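Local coordinates for protein DNA polymerase (Pyrobaculum calidifontis, PDB 5MDN) that probably catalyses DNA synthesis, adding deoxyribonucleotides from their 5'-triphosphates to a growing DNA strand and releasing diphosphate, at residues 300-305 / 344-349; 403-408 / 540-545; 652-657 / 760-765. All coordinates share one frame; numbering follows the deposited sequence.

Contact 1. Residues 300-305 / 344-349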
ATOM      1  N   PHE A 300      -7.542  -6.637  13.233  1.00 63.02           N
ATOM      2  CA  PHE A 300      -8.429  -5.487  13.327  1.00 60.19           C
ATOM      3  C   PHE A 300      -9.753  -5.819  14.002  1.00 60.10           C
ATOM      4  O   PHE A 300     -10.618  -4.940  14.103  1.00 58.95           O
ATOM      5  CB  PHE A 300      -8.684  -4.904  11.931  1.00 57.76           C
ATOM      6  CG  PHE A 300      -7.471  -4.271  11.307  1.00 58.60           C
ATOM      7  CD1 PHE A 300      -6.483  -5.050  10.729  1.00 59.66           C
ATOM      8  CD2 PHE A 300      -7.318  -2.895  11.306  1.00 61.89           C
ATOM      9  CE1 PHE A 300      -5.365  -4.468  10.160  1.00 62.89           C
ATOM     10  CE2 PHE A 300      -6.205  -2.307  10.738  1.00 64.15           C
ATOM     11  CZ  PHE A 300      -5.226  -3.094  10.165  1.00 64.93           C
ATOM     12  N   GLY A 301      -9.930  -7.054  14.461  1.00 58.38           N
ATOM     13  CA  GLY A 301     -11.079  -7.400  15.280  1.00 61.97           C
ATOM     14  C   GLY A 301     -12.414  -7.424  14.568  1.00 65.19           C
ATOM     15  O   GLY A 301     -13.421  -6.988  15.141  1.00 70.86           O
ATOM     16  N   VAL A 302     -12.454  -7.915  13.332  1.00 62.86           N
ATOM     17  CA  VAL A 302     -13.723  -8.008  12.617  1.00 61.62           C
ATOM     18  C   VAL A 302     -14.231  -9.445  12.670  1.00 60.55           C
ATOM     19  O   VAL A 302     -15.444  -9.684  12.636  1.00 59.47           O
ATOM     20  CB  VAL A 302     -13.595  -7.499  11.165  1.00 60.80           C
ATOM     21  CG1 VAL A 302     -12.865  -6.165  11.133  1.00 61.14           C
ATOM     22  CG2 VAL A 302     -12.893  -8.514  10.280  1.00 58.81           C
ATOM     23  N   MET A 303     -13.315 -10.411  12.739  1.00 57.82           N
ATOM     24  CA  MET A 303     -13.706 -11.813  12.827  1.00 63.66           C
ATOM     25  C   MET A 303     -12.610 -12.623  13.500  1.00 67.19           C
ATOM     26  O   MET A 303     -11.440 -12.522  13.119  1.00 68.84           O
ATOM     27  CB  MET A 303     -13.994 -12.393  11.439  1.00 67.18           C
ATOM     28  CG  MET A 303     -14.760 -13.703  11.471  1.00 71.45           C
ATOM     29  SD  MET A 303     -15.428 -14.166   9.861  1.00 79.37           S
ATOM     30  CE  MET A 303     -16.664 -12.892   9.639  1.00 77.03           C
ATOM     31  N   LYS A 304     -12.991 -13.427  14.490  1.00 70.06           N
ATOM     32  CA  LYS A 304     -12.015 -14.229  15.211  1.00 69.41           C
ATOM     33  C   LYS A 304     -11.717 -15.485  14.403  1.00 67.93           C
ATOM     34  O   LYS A 304     -12.631 -16.206  13.992  1.00 67.77           O
ATOM     35  CB  LYS A 304     -12.513 -14.585  16.610  1.00 73.53           C
ATOM     36  CG  LYS A 304     -11.378 -14.778  17.607  1.00 74.95           C
ATOM     37  CD  LYS A 304     -11.761 -14.322  19.003  1.00 75.04           C
ATOM     38  CE  LYS A 304     -10.643 -13.497  19.624  1.00 75.63           C
ATOM     39  NZ  LYS A 304     -10.998 -12.991  20.977  1.00 77.45           N
ATOM     40  N   ARG A 305     -10.428 -15.730  14.166  1.00 70.68           N
ATOM     41  CA  ARG A 305      -9.998 -16.868  13.362  1.00 72.95           C
ATOM     42  C   ARG A 305     -10.465 -18.196  13.948  1.00 77.31           C
ATOM     43  O   ARG A 305     -10.777 -19.129  13.198  1.00 70.48           O
ATOM     44  CB  ARG A 305      -8.478 -16.828  13.224  1.00 72.66           C
ATOM     45  CG  ARG A 305      -7.879 -17.722  12.167  1.00 74.31           C
ATOM     46  CD  ARG A 305      -6.520 -17.169  11.761  1.00 74.70           C
ATOM     47  NE  ARG A 305      -5.682 -18.158  11.095  1.00 74.05           N
ATOM     48  CZ  ARG A 305      -4.925 -19.037  11.744  1.00 76.57           C
ATOM     49  NH1 ARG A 305      -4.906 -19.042  13.070  1.00 74.34           N
ATOM     50  NH2 ARG A 305      -4.188 -19.909  11.072  1.00 80.99           N
ATOM     51  N   ALA A 344     -13.320  -3.221   5.342  1.00 56.88           N
ATOM     52  CA  ALA A 344     -13.637  -1.980   4.642  1.00 57.21           C
ATOM     53  C   ALA A 344     -14.237  -0.944   5.584  1.00 57.38           C
ATOM     54  O   ALA A 344     -13.858   0.232   5.547  1.00 55.64           O
ATOM     55  CB  ALA A 344     -14.588  -2.264   3.481  1.00 58.20           C
ATOM     56  N   GLU A 345     -15.167  -1.363   6.446  1.00 56.27           N
ATOM     57  CA  GLU A 345     -15.767  -0.432   7.397  1.00 58.28           C
ATOM     58  C   GLU A 345     -14.720   0.235   8.284  1.00 56.92           C
ATOM     59  O   GLU A 345     -14.917   1.372   8.728  1.00 55.37           O
ATOM     60  CB  GLU A 345     -16.804  -1.159   8.250  1.00 62.08           C
ATOM     61  CG  GLU A 345     -18.037  -1.598   7.472  1.00 66.46           C
ATOM     62  CD  GLU A 345     -18.763  -2.762   8.125  1.00 70.56           C
ATOM     63  OE1 GLU A 345     -18.545  -2.998   9.332  1.00 75.52           O
ATOM     64  OE2 GLU A 345     -19.555  -3.436   7.431  1.00 70.59           O
ATOM     65  N   LYS A 346     -13.609  -0.448   8.552  1.00 58.45           N
ATOM     66  CA  LYS A 346     -12.543   0.116   9.373  1.00 58.52           C
ATOM     67  C   LYS A 346     -11.522   0.909   8.562  1.00 56.39           C
ATOM     68  O   LYS A 346     -11.039   1.946   9.027  1.00 55.25           O
ATOM     69  CB  LYS A 346     -11.834  -0.996  10.150  1.00 61.15           C
ATOM     70  CG  LYS A 346     -12.750  -1.808  11.049  1.00 62.95           C
ATOM     71  CD  LYS A 346     -12.039  -2.208  12.333  1.00 63.93           C
ATOM     72  CE  LYS A 346     -13.002  -2.823  13.334  1.00 64.08           C
ATOM     73  NZ  LYS A 346     -14.097  -1.883  13.687  1.00 64.30           N
ATOM     74  N   LEU A 347     -11.170   0.440   7.364  1.00 55.67           N
ATOM     75  CA  LEU A 347     -10.099   1.054   6.587  1.00 55.14           C
ATOM     76  C   LEU A 347     -10.585   2.067   5.559  1.00 56.66           C
ATOM     77  O   LEU A 347      -9.879   3.045   5.291  1.00 55.07           O
ATOM     78  CB  LEU A 347      -9.277  -0.024   5.872  1.00 55.40           C
ATOM     79  CG  LEU A 347      -8.645  -1.113   6.743  1.00 57.00           C
ATOM     80  CD1 LEU A 347      -7.745  -2.007   5.905  1.00 57.88           C
ATOM     81  CD2 LEU A 347      -7.871  -0.501   7.902  1.00 57.39           C
ATOM     82  N   LEU A 348     -11.765   1.860   4.973  1.00 53.38           N
ATOM     83  CA  LEU A 348     -12.217   2.740   3.896  1.00 55.82           C
ATOM     84  C   LEU A 348     -12.409   4.192   4.323  1.00 56.59           C
ATOM     85  O   LEU A 348     -12.078   5.083   3.521  1.00 61.49           O
ATOM     86  CB  LEU A 348     -13.507   2.185   3.277  1.00 58.03           C
ATOM     87  CG  LEU A 348     -13.951   2.774   1.939  1.00 58.74           C
ATOM     88  CD1 LEU A 348     -12.879   2.567   0.880  1.00 60.27           C
ATOM     89  CD2 LEU A 348     -15.272   2.161   1.503  1.00 57.78           C
ATOM     90  N   PRO A 349     -12.943   4.513   5.513  1.00 57.00           N
ATOM     91  CA  PRO A 349     -13.022   5.935   5.896  1.00 56.85           C
ATOM     92  C   PRO A 349     -11.673   6.634   5.896  1.00 56.98           C
ATOM     93  O   PRO A 349     -11.593   7.818   5.541  1.00 54.76           O
ATOM     94  CB  PRO A 349     -13.638   5.884   7.301  1.00 55.38           C
ATOM     95  CG  PRO A 349     -14.408   4.621   7.324  1.00 55.01           C
ATOM     96  CD  PRO A 349     -13.619   3.651   6.500  1.00 55.88           C
TER
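F300 and K346 meet through a backbone oxygen and an aliphatic lysine chain: CE of K346 stands 3.3 Å from O of F300, a carbon-oxygen contact, not a hydrogen bond. The same CE also touches the CG1 methyl of V302, at 4.0 Å; the K346 and V302 side chains slide past each other in opposite directions. The bend at chi2 of K346 (-144°) sends CD and CE toward the F300 carbonyl oxygen, and the bend at chi4 turns only NZ. A second, apolar patch lies beside this one, where CD2 of L347 approaches CE2 of F300 to 3.8 Å and the leucine crosses the phenylalanine at about a right angle. F300 reaches it with CG anti to its carbonyl carbon (chi1 -68°), from a CB that already points at the helix.

G301, with positive phi (70°), ends helix 293-299 in a Schellman motif, consistent with the change of direction after which V302 as well as F300 points at residues 344-349. On the other side, L348 N bonds to A344 O at 2.7 Å, and the helix kinks at P349, which has no N-H to continue the pattern.

Helix 326-356 carries the sequence YVLDD, matching the Exo III (YxxxD) motif of family B polymerases, so the contact probably belongs to the helical part of the exonuclease domain. It joins the C-terminal end of helix 293-299 to this long helix. F300 also leans on L343 and V302 on A297, while L347 is backed by I281 and V282 of helix 278-282.

Contact 2. Residues 403-408 / 540-545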
ATOM      1  N   ALA A 403      17.426   4.248  10.515  1.00 99.73           N
ATOM      2  CA  ALA A 403      18.813   4.350  10.964  1.00 96.06           C
ATOM      3  C   ALA A 403      18.893   4.165  12.477  1.00 96.61           C
ATOM      4  O   ALA A 403      18.300   4.940  13.237  1.00 98.09           O
ATOM      5  CB  ALA A 403      19.406   5.699  10.559  1.00 94.06           C
ATOM      6  N   ILE A 404      19.626   3.137  12.910  1.00 98.86           N
ATOM      7  CA  ILE A 404      19.723   2.801  14.326  1.00 93.93           C
ATOM      8  C   ILE A 404      20.543   3.852  15.065  1.00 88.65           C
ATOM      9  O   ILE A 404      21.565   4.339  14.562  1.00 86.90           O
ATOM     10  CB  ILE A 404      20.338   1.401  14.496  1.00 96.01           C
ATOM     11  CG1 ILE A 404      19.488   0.357  13.769  1.00 96.52           C
ATOM     12  CG2 ILE A 404      20.476   1.040  15.970  1.00 96.01           C
ATOM     13  CD1 ILE A 404      18.119   0.161  14.374  1.00 98.28           C
ATOM     14  N   VAL A 405      20.095   4.209  16.270  1.00 88.48           N
ATOM     15  CA  VAL A 405      20.817   5.121  17.150  1.00 88.46           C
ATOM     16  C   VAL A 405      21.328   4.404  18.397  1.00 88.99           C
ATOM     17  O   VAL A 405      22.502   4.518  18.750  1.00 92.77           O
ATOM     18  CB  VAL A 405      19.937   6.334  17.529  1.00 87.53           C
ATOM     19  CG1 VAL A 405      20.647   7.209  18.551  1.00 87.61           C
ATOM     20  CG2 VAL A 405      19.574   7.135  16.290  1.00 86.25           C
ATOM     21  N   LEU A 406      20.455   3.659  19.076  1.00 85.01           N
ATOM     22  CA  LEU A 406      20.820   2.881  20.257  1.00 82.43           C
ATOM     23  C   LEU A 406      20.532   1.415  19.960  1.00 80.46           C
ATOM     24  O   LEU A 406      19.366   1.014  19.868  1.00 82.28           O
ATOM     25  CB  LEU A 406      20.051   3.366  21.489  1.00 81.62           C
ATOM     26  CG  LEU A 406      20.498   2.933  22.892  1.00 83.73           C
ATOM     27  CD1 LEU A 406      19.945   3.895  23.931  1.00 83.77           C
ATOM     28  CD2 LEU A 406      20.063   1.509  23.224  1.00 82.41           C
ATOM     29  N   GLU A 407      21.586   0.619  19.811  1.00 80.66           N
ATOM     30  CA  GLU A 407      21.401  -0.797  19.532  1.00 83.49           C
ATOM     31  C   GLU A 407      20.881  -1.516  20.776  1.00 83.99           C
ATOM     32  O   GLU A 407      21.377  -1.284  21.884  1.00 86.27           O
ATOM     33  CB  GLU A 407      22.703  -1.441  19.056  1.00 87.06           C
ATOM     34  CG  GLU A 407      23.147  -0.985  17.674  1.00 90.86           C
ATOM     35  CD  GLU A 407      24.276  -1.831  17.118  1.00 93.31           C
ATOM     36  OE1 GLU A 407      24.345  -3.030  17.465  1.00 91.15           O
ATOM     37  OE2 GLU A 407      25.087  -1.301  16.329  1.00 94.62           O
ATOM     38  N   PRO A 408      19.892  -2.390  20.626  1.00 79.79           N
ATOM     39  CA  PRO A 408      19.350  -3.112  21.779  1.00 79.88           C
ATOM     40  C   PRO A 408      20.165  -4.352  22.118  1.00 79.47           C
ATOM     41  O   PRO A 408      20.971  -4.847  21.326  1.00 80.26           O
ATOM     42  CB  PRO A 408      17.944  -3.496  21.312  1.00 80.86           C
ATOM     43  CG  PRO A 408      18.104  -3.691  19.836  1.00 79.16           C
ATOM     44  CD  PRO A 408      19.181  -2.726  19.380  1.00 80.03           C
ATOM     45  N   ALA A 540      20.918  14.310  16.586  1.00 75.29           N
ATOM     46  CA  ALA A 540      21.449  15.144  17.661  1.00 72.52           C
ATOM     47  C   ALA A 540      20.465  15.286  18.817  1.00 72.99           C
ATOM     48  O   ALA A 540      20.855  15.181  19.987  1.00 77.32           O
ATOM     49  CB  ALA A 540      21.829  16.520  17.113  1.00 71.46           C
ATOM     50  N   ILE A 541      19.180  15.517  18.521  1.00 71.22           N
ATOM     51  CA  ILE A 541      18.208  15.723  19.593  1.00 74.51           C
ATOM     52  C   ILE A 541      17.643  14.418  20.131  1.00 72.50           C
ATOM     53  O   ILE A 541      17.025  14.423  21.208  1.00 71.15           O
ATOM     54  CB  ILE A 541      17.041  16.638  19.167  1.00 77.95           C
ATOM     55  CG1 ILE A 541      15.944  15.844  18.452  1.00 78.16           C
ATOM     56  CG2 ILE A 541      17.552  17.781  18.296  1.00 81.67           C
ATOM     57  CD1 ILE A 541      16.072  15.842  16.958  1.00 79.05           C
ATOM     58  N   LEU A 542      17.833  13.298  19.429  1.00 74.89           N
ATOM     59  CA  LEU A 542      17.522  12.003  20.026  1.00 73.96           C
ATOM     60  C   LEU A 542      18.497  11.677  21.150  1.00 74.94           C
ATOM     61  O   LEU A 542      18.088  11.252  22.236  1.00 73.55           O
ATOM     62  CB  LEU A 542      17.541  10.906  18.962  1.00 74.02           C
ATOM     63  CG  LEU A 542      16.275  10.709  18.130  1.00 76.01           C
ATOM     64  CD1 LEU A 542      16.502   9.634  17.081  1.00 75.97           C
ATOM     65  CD2 LEU A 542      15.097  10.349  19.021  1.00 73.55           C
ATOM     66  N   LEU A 543      19.797  11.876  20.905  1.00 78.58           N
ATOM     67  CA  LEU A 543      20.792  11.698  21.960  1.00 76.60           C
ATOM     68  C   LEU A 543      20.511  12.601  23.153  1.00 75.29           C
ATOM     69  O   LEU A 543      20.837  12.246  24.292  1.00 82.90           O
ATOM     70  CB  LEU A 543      22.195  11.958  21.409  1.00 76.65           C
ATOM     71  CG  LEU A 543      22.947  10.767  20.807  1.00 77.38           C
ATOM     72  CD1 LEU A 543      22.364  10.345  19.471  1.00 78.61           C
ATOM     73  CD2 LEU A 543      24.427  11.098  20.661  1.00 75.15           C
ATOM     74  N   ASP A 544      19.925  13.775  22.914  1.00 71.28           N
ATOM     75  CA  ASP A 544      19.522  14.637  24.020  1.00 72.51           C
ATOM     76  C   ASP A 544      18.392  14.004  24.824  1.00 75.99           C
ATOM     77  O   ASP A 544      18.399  14.050  26.059  1.00 80.88           O
ATOM     78  CB  ASP A 544      19.112  16.012  23.489  1.00 71.46           C
ATOM     79  CG  ASP A 544      18.603  16.937  24.584  1.00 73.06           C
ATOM     80  OD1 ASP A 544      17.443  16.774  25.017  1.00 70.62           O
ATOM     81  OD2 ASP A 544      19.368  17.826  25.015  1.00 76.07           O
ATOM     82  N   VAL A 545      17.407  13.415  24.139  1.00 75.91           N
ATOM     83  CA  VAL A 545      16.249  12.862  24.835  1.00 73.76           C
ATOM     84  C   VAL A 545      16.602  11.558  25.546  1.00 70.67           C
ATOM     85  O   VAL A 545      16.004  11.229  26.579  1.00 66.23           O
ATOM     86  CB  VAL A 545      15.085  12.683  23.841  1.00 73.55           C
ATOM     87  CG1 VAL A 545      13.894  12.007  24.502  1.00 73.60           C
ATOM     88  CG2 VAL A 545      14.670  14.028  23.269  1.00 75.14           C
TER
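The rotamer of V405 presents its two methyls to two successive leucines, L543 and L542. With chi1 at 175°, CG1 lies anti to the backbone N and CG2 anti to the carbonyl carbon, and the CB carrying them points at helix 528-551. L542, also pointing at its partner, has chi1 of -84°; L543 starts from a CB directed along the interface, and its chi1 of -89° helps to bring the chain end back toward V405.

The setting is the palm of a family B polymerase, in which an antiparallel sheet is packed against helices. Strand 404-406 is an edge strand of this sheet, next to strand 556-560; the hairpin formed by 556-560 and 563-567 carries the YGDTDS signature of the family. V405 and L406 both face G559, to which both make backbone bonds, and this is a classic beta bulge. The chain turns a corner at V405, consistent with the bulge bringing its side chain to the helix while I404 and L406 lie against strand 556-560.

The helix has further partners: L542, which is buried, also touches F421, V545 packs on L575 and V579 of helix 572-583, and D544 accepts a hydrogen bond from Y578. L543, by contrast, is exposed, so the contact passes from interior to surface within one helical step.

Each methyl has its own partner. CG2 of V405 is 4.0 Å from CD1 of L542, and CG1 of V405 is 3.7 Å from CD1 of L543. The crossed pairs are longer, with CG1 of V405 5.0 Å from CD1 of L542 and CG2 of V405 5.3 Å from CD1 of L543. CD1 of L542 and CD1 of L543 stand 6.4 Å apart.

Contact 3. Residues 652-657 / 760-765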
ATOM      1  N   GLU A 652      11.980 -24.131  29.082  1.00 72.64           N
ATOM      2  CA  GLU A 652      11.227 -25.318  29.464  1.00 75.82           C
ATOM      3  C   GLU A 652       9.862 -25.354  28.789  1.00 75.95           C
ATOM      4  O   GLU A 652       9.359 -26.434  28.461  1.00 80.69           O
ATOM      5  CB  GLU A 652      11.117 -25.382  30.988  1.00 78.63           C
ATOM      6  CG  GLU A 652      10.416 -26.611  31.532  1.00 83.29           C
ATOM      7  CD  GLU A 652      10.454 -26.663  33.048  1.00 87.82           C
ATOM      8  OE1 GLU A 652      10.769 -25.625  33.673  1.00 88.85           O
ATOM      9  OE2 GLU A 652      10.195 -27.746  33.614  1.00 90.26           O
ATOM     10  N   ARG A 653       9.249 -24.189  28.571  1.00 70.74           N
ATOM     11  CA  ARG A 653       8.025 -24.135  27.777  1.00 69.59           C
ATOM     12  C   ARG A 653       8.312 -24.462  26.315  1.00 67.24           C
ATOM     13  O   ARG A 653       7.599 -25.260  25.694  1.00 69.10           O
ATOM     14  CB  ARG A 653       7.379 -22.756  27.903  1.00 71.15           C
ATOM     15  CG  ARG A 653       6.848 -22.437  29.291  1.00 70.35           C
ATOM     16  CD  ARG A 653       5.372 -22.766  29.427  1.00 71.46           C
ATOM     17  NE  ARG A 653       4.540 -21.769  28.760  1.00 71.59           N
ATOM     18  CZ  ARG A 653       4.214 -20.596  29.293  1.00 73.70           C
ATOM     19  NH1 ARG A 653       4.650 -20.270  30.502  1.00 74.93           N
ATOM     20  NH2 ARG A 653       3.454 -19.746  28.616  1.00 76.18           N
ATOM     21  N   VAL A 654       9.347 -23.837  25.743  1.00 74.02           N
ATOM     22  CA  VAL A 654       9.655 -24.029  24.327  1.00 73.82           C
ATOM     23  C   VAL A 654      10.114 -25.459  24.061  1.00 74.26           C
ATOM     24  O   VAL A 654       9.624 -26.119  23.138  1.00 72.19           O
ATOM     25  CB  VAL A 654      10.708 -23.007  23.861  1.00 71.99           C
ATOM     26  CG1 VAL A 654      11.316 -23.438  22.537  1.00 70.22           C
ATOM     27  CG2 VAL A 654      10.077 -21.634  23.721  1.00 71.85           C
ATOM     28  N   VAL A 655      11.047 -25.965  24.873  1.00 73.61           N
ATOM     29  CA  VAL A 655      11.617 -27.281  24.594  1.00 78.11           C
ATOM     30  C   VAL A 655      10.579 -28.377  24.784  1.00 78.66           C
ATOM     31  O   VAL A 655      10.604 -29.393  24.078  1.00 80.12           O
ATOM     32  CB  VAL A 655      12.856 -27.531  25.475  1.00 83.68           C
ATOM     33  CG1 VAL A 655      13.551 -28.825  25.067  1.00 85.76           C
ATOM     34  CG2 VAL A 655      13.821 -26.366  25.385  1.00 84.14           C
ATOM     35  N   LYS A 656       9.645 -28.197  25.719  1.00 79.93           N
ATOM     36  CA  LYS A 656       8.570 -29.170  25.866  1.00 79.59           C
ATOM     37  C   LYS A 656       7.656 -29.162  24.646  1.00 78.71           C
ATOM     38  O   LYS A 656       7.228 -30.222  24.177  1.00 77.64           O
ATOM     39  CB  LYS A 656       7.787 -28.906  27.150  1.00 79.79           C
ATOM     40  CG  LYS A 656       6.699 -29.932  27.421  1.00 79.86           C
ATOM     41  CD  LYS A 656       6.035 -29.698  28.765  1.00 80.34           C
ATOM     42  CE  LYS A 656       5.139 -30.870  29.136  1.00 80.49           C
ATOM     43  NZ  LYS A 656       3.843 -30.847  28.400  1.00 81.00           N
ATOM     44  N   TYR A 657       7.340 -27.974  24.125  1.00 84.08           N
ATOM     45  CA  TYR A 657       6.497 -27.882  22.936  1.00 82.49           C
ATOM     46  C   TYR A 657       7.208 -28.450  21.714  1.00 79.63           C
ATOM     47  O   TYR A 657       6.620 -29.213  20.939  1.00 80.41           O
ATOM     48  CB  TYR A 657       6.092 -26.429  22.690  1.00 81.76           C
ATOM     49  CG  TYR A 657       5.391 -26.206  21.370  1.00 78.53           C
ATOM     50  CD1 TYR A 657       4.077 -26.615  21.179  1.00 77.73           C
ATOM     51  CD2 TYR A 657       6.046 -25.589  20.313  1.00 74.01           C
ATOM     52  CE1 TYR A 657       3.435 -26.415  19.971  1.00 75.61           C
ATOM     53  CE2 TYR A 657       5.413 -25.385  19.103  1.00 73.21           C
ATOM     54  CZ  TYR A 657       4.108 -25.800  18.937  1.00 74.72           C
ATOM     55  OH  TYR A 657       3.474 -25.598  17.732  1.00 76.09           O
ATOM     56  N   GLU A 760      17.691 -17.365  21.335  1.00 99.77           N
ATOM     57  CA  GLU A 760      18.516 -16.406  22.056  1.00 97.83           C
ATOM     58  C   GLU A 760      18.899 -16.895  23.444  1.00 97.82           C
ATOM     59  O   GLU A 760      19.210 -16.057  24.316  1.00 94.33           O
ATOM     60  CB  GLU A 760      17.799 -15.052  22.133  1.00 98.33           C
ATOM     61  CG  GLU A 760      16.355 -15.116  22.682  1.00101.83           C
ATOM     62  CD  GLU A 760      16.279 -15.176  24.197  1.00108.14           C
ATOM     63  OE1 GLU A 760      17.154 -14.536  24.837  1.00111.32           O
ATOM     64  OE2 GLU A 760      15.304 -15.781  24.730  1.00112.20           O
ATOM     65  N   VAL A 761      18.813 -18.213  23.685  1.00 93.34           N
ATOM     66  CA  VAL A 761      19.062 -18.798  25.001  1.00 95.95           C
ATOM     67  C   VAL A 761      19.263 -20.320  24.953  1.00101.27           C
ATOM     68  O   VAL A 761      19.843 -20.894  25.880  1.00113.94           O
ATOM     69  CB  VAL A 761      17.888 -18.419  25.928  1.00 97.98           C
ATOM     70  CG1 VAL A 761      16.687 -19.306  25.663  1.00100.40           C
ATOM     71  CG2 VAL A 761      18.294 -18.428  27.393  1.00100.71           C
ATOM     72  N   LEU A 762      18.809 -20.993  23.888  1.00 99.39           N
ATOM     73  CA  LEU A 762      18.766 -22.458  23.892  1.00 95.76           C
ATOM     74  C   LEU A 762      19.319 -23.050  22.599  1.00 96.61           C
ATOM     75  O   LEU A 762      19.163 -22.484  21.514  1.00 90.59           O
ATOM     76  CB  LEU A 762      17.338 -23.002  24.113  1.00 96.95           C
ATOM     77  CG  LEU A 762      16.334 -22.990  22.957  1.00 98.49           C
ATOM     78  CD1 LEU A 762      15.103 -23.820  23.296  1.00 99.20           C
ATOM     79  CD2 LEU A 762      15.926 -21.570  22.623  1.00 98.66           C
ATOM     80  N   GLY A 763      19.972 -24.210  22.743  1.00 99.03           N
ATOM     81  CA  GLY A 763      20.605 -24.903  21.641  1.00100.36           C
ATOM     82  C   GLY A 763      19.831 -26.131  21.178  1.00104.09           C
ATOM     83  O   GLY A 763      18.687 -26.372  21.566  1.00109.63           O
ATOM     84  N   VAL A 764      20.375 -26.954  20.310  1.00110.79           N
ATOM     85  CA  VAL A 764      19.635 -28.133  19.872  1.00105.77           C
ATOM     86  C   VAL A 764      19.464 -29.132  20.993  1.00105.47           C
ATOM     87  O   VAL A 764      20.391 -29.790  21.410  1.00 97.45           O
ATOM     88  CB  VAL A 764      20.407 -28.816  18.800  1.00105.29           C
ATOM     89  CG1 VAL A 764      20.425 -27.952  17.572  1.00102.29           C
ATOM     90  CG2 VAL A 764      21.830 -28.977  19.286  1.00104.89           C
ATOM     91  N   LYS A 765      18.257 -29.246  21.493  1.00102.12           N
ATOM     92  CA  LYS A 765      17.994 -30.135  22.590  1.00103.52           C
ATOM     93  C   LYS A 765      16.950 -31.207  22.328  1.00104.50           C
ATOM     94  O   LYS A 765      15.923 -30.941  21.714  1.00101.91           O
ATOM     95  CB  LYS A 765      17.572 -29.314  23.780  1.00105.75           C
ATOM     96  CG  LYS A 765      18.500 -28.154  24.091  1.00109.55           C
ATOM     97  CD  LYS A 765      18.236 -27.599  25.481  1.00110.82           C
ATOM     98  CE  LYS A 765      18.311 -26.087  25.501  1.00111.90           C
ATOM     99  NZ  LYS A 765      18.790 -25.596  26.817  1.00113.98           N
TER
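V655, L762 and K765 carry most of this interface, in that order of buried area, and V654 adds a smaller share. The nearest approach is between CG2 of V655 and CD1 of L762, at 3.5 Å, the two side chains sliding past each other in opposite directions. The same CD1 of L762 is 3.9 Å from CG1 of V654. Those two valine methyls, CG1 of V654 and CG2 of V655, are 4.8 Å apart, so the leucine tip nests in the notch between neighbouring residues of one helical turn. L762 reaches it with chi1 at 77°, its CG lodged between the backbone N and the carbonyl carbon, on a backbone that is extended at this residue.

Helix 647-666 and the preceding helix 628-643 form a pair consistent with the thumb of a family B polymerase, and residues 760-765 belong to the loop that follows helix 743-756, near the modelled C-terminal end, and packs against helix 647-666. V654, the buried member of the valine pair, also rests on I641 of helix 628-643; Y657, one turn on, packs against V633 and L640. On the loop side, V761, L762 and K765 all touch R651, which extends the contact toward the start of helix 647-666.

K765 joins by its root: CB is 4.3 Å from CG1 of V655, the branch that L762 leaves alone. V655 therefore divides its methyls between two loop residues, CG2 for L762 and CG1, anti to the backbone N (chi1 -173°), for K765. The V655 and K765 CA atoms are 7.3 Å apart.

Overall arrangement
The three contacts share no secondary-structure element. All are partly buried; their centres lie about 16, 29 and 37 Å from the centre of the chain, yet the outlying contact 3 has no exposed residue among those that touch, and contacts 1 and 2 have one each. Contact 1 joins a helix end to a long helix, contact 2 an edge strand of the palm sheet to a helix, and contact 3 a helix of the probable thumb to a loop near the modelled C-terminal end. Contact 2 is made by Val and Leu methyls alone, contact 3 by such methyls plus the CB of a lysine; contact 1 adds an aromatic ring and a lysine chain against a carbonyl.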